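Side-chain contact in Bot.2110.4 (Unidentified, PDB 5VMR), which probably binds botulinum neurotoxin as a small designed three-helix protein stapled by a disulfide: residues K10-L13 and D19-R22. Residues are numbered along the deposited sequence; the frame is centred on the assembly and turned at random.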
loop_
_atom_site.group_PDB
_atom_site.type_symbol
_atom_site.label_atom_id
_atom_site.label_comp_id
_atom_site.label_asym_id
_atom_site.label_seq_id
_atom_site.Cartn_x
_atom_site.Cartn_y
_atom_site.Cartn_z
ATOM N N LYS C 10 22.507 -15.114 -24.464
ATOM C CA LYS C 10 21.390 -14.405 -25.078
ATOM C C LYS C 10 21.202 -13.040 -24.437
ATOM O O LYS C 10 20.774 -12.090 -25.098
ATOM C CB LYS C 10 20.085 -15.202 -24.994
ATOM C CG LYS C 10 19.031 -14.596 -25.909
ATOM C CD LYS C 10 17.990 -15.594 -26.354
ATOM C CE LYS C 10 17.265 -15.081 -27.591
ATOM N NZ LYS C 10 17.264 -13.595 -27.650
ATOM N N PHE C 11 21.530 -12.940 -23.153
ATOM C CA PHE C 11 21.503 -11.637 -22.500
ATOM C C PHE C 11 22.465 -10.697 -23.211
ATOM O O PHE C 11 22.099 -9.574 -23.611
ATOM C CB PHE C 11 21.894 -11.727 -21.033
ATOM C CG PHE C 11 22.027 -10.388 -20.381
ATOM C CD1 PHE C 11 20.892 -9.660 -20.032
ATOM C CD2 PHE C 11 23.281 -9.821 -20.167
ATOM C CE1 PHE C 11 21.002 -8.403 -19.441
ATOM C CE2 PHE C 11 23.406 -8.560 -19.583
ATOM C CZ PHE C 11 22.260 -7.848 -19.215
ATOM N N PHE C 12 23.691 -11.170 -23.405
ATOM C CA PHE C 12 24.672 -10.321 -24.063
ATOM C C PHE C 12 24.180 -9.963 -25.454
ATOM O O PHE C 12 24.258 -8.814 -25.820
ATOM C CB PHE C 12 26.054 -10.975 -24.091
ATOM C CG PHE C 12 26.722 -10.992 -22.747
ATOM C CD1 PHE C 12 26.614 -9.894 -21.905
ATOM C CD2 PHE C 12 27.457 -12.086 -22.323
ATOM C CE1 PHE C 12 27.211 -9.892 -20.653
ATOM C CE2 PHE C 12 28.068 -12.087 -21.073
ATOM C CZ PHE C 12 27.945 -10.988 -20.240
ATOM N N LEU C 13 23.577 -10.894 -26.189
ATOM C CA LEU C 13 22.969 -10.531 -27.479
ATOM C C LEU C 13 21.845 -9.501 -27.326
ATOM O O LEU C 13 21.682 -8.600 -28.143
ATOM C CB LEU C 13 22.417 -11.776 -28.179
ATOM C CG LEU C 13 23.451 -12.824 -28.594
ATOM C CD1 LEU C 13 22.765 -14.034 -29.186
ATOM C CD2 LEU C 13 24.407 -12.219 -29.598
ATOM N N ASP C 19 30.467 -8.964 -28.678
ATOM C CA ASP C 19 31.751 -9.444 -28.195
ATOM C C ASP C 19 31.624 -10.345 -26.970
ATOM O O ASP C 19 32.145 -11.461 -26.955
ATOM C CB ASP C 19 32.646 -8.255 -27.846
ATOM C CG ASP C 19 34.084 -8.661 -27.611
ATOM O OD1 ASP C 19 34.464 -9.782 -28.008
ATOM O OD2 ASP C 19 34.824 -7.874 -26.989
ATOM N N ALA C 20 30.955 -9.839 -25.937
ATOM C CA ALA C 20 30.726 -10.603 -24.715
ATOM C C ALA C 20 29.958 -11.890 -25.014
ATOM O O ALA C 20 30.245 -12.942 -24.439
ATOM C CB ALA C 20 29.980 -9.757 -23.691
ATOM N N ALA C 21 29.004 -11.799 -25.938
ATOM C CA ALA C 21 28.268 -12.970 -26.394
ATOM C C ALA C 21 29.236 -14.038 -26.908
ATOM O O ALA C 21 29.181 -15.196 -26.482
ATOM C CB ALA C 21 27.264 -12.582 -27.479
ATOM N N ARG C 22 30.135 -13.628 -27.801
ATOM C CA ARG C 22 31.140 -14.531 -28.364
ATOM C C ARG C 22 32.041 -15.118 -27.284
ATOM O O ARG C 22 32.296 -16.324 -27.262
ATOM C CB ARG C 22 31.995 -13.802 -29.400
ATOM C CG ARG C 22 31.868 -14.335 -30.811
ATOM C CD ARG C 22 32.678 -13.485 -31.779
ATOM N NE ARG C 22 31.907 -13.130 -32.964
ATOM C CZ ARG C 22 31.428 -11.915 -33.208
ATOM N NH1 ARG C 22 31.639 -10.923 -32.345
ATOM N NH2 ARG C 22 30.738 -11.688 -34.317
#
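In the helical hairpin that opens this three-helix mini-protein, Phe12 and Leu13 near the end of helix 3-14 pack against Ala20 and Ala21 near the start of helix 18-28. The connecting turn is short, and the backbones come close, with Phe12 CA 5.0 Å from Ala21 CA. Alanine suits both places on the second helix, because its lone methyl lets a large aromatic residue lie almost against the backbone. The main event is a CH-pi contact: Ala20 CB sits over the centre of the Phe12 ring, 3.6 Å from its centroid and only 13° off the ring normal. Phe12 holds CG beside its backbone N and anti to its carbonyl carbon; this chi1 of -73° swings the ring toward helix 18-28, and chi2 of -40° turns its face to Ala20 CB. Its CD2 also reaches the backbone, 3.6 Å from Ala20 O, and Phe12 CB rests 3.9 Å from Ala21 CB. No hydrogen bond crosses between the two segments, so shape and burial of apolar surface hold them here, while the Cys5-Cys28 disulfide joins the far ends of the same two helices covalently. Ala20 N, for its part, is hydrogen-bonded to OD1 of Asp17, the residue just before helix 18-28. Phe12 also serves the binding surface, meeting an aromatic side chain of the partner protein's chain edge-to-face. Leu13 starts out along the flank of the helix and its tip turns in, its branched aliphatic end touching both Ala21 and Ile39; of its two methyls, CD2 meets Ala21 CB at 3.6 Å.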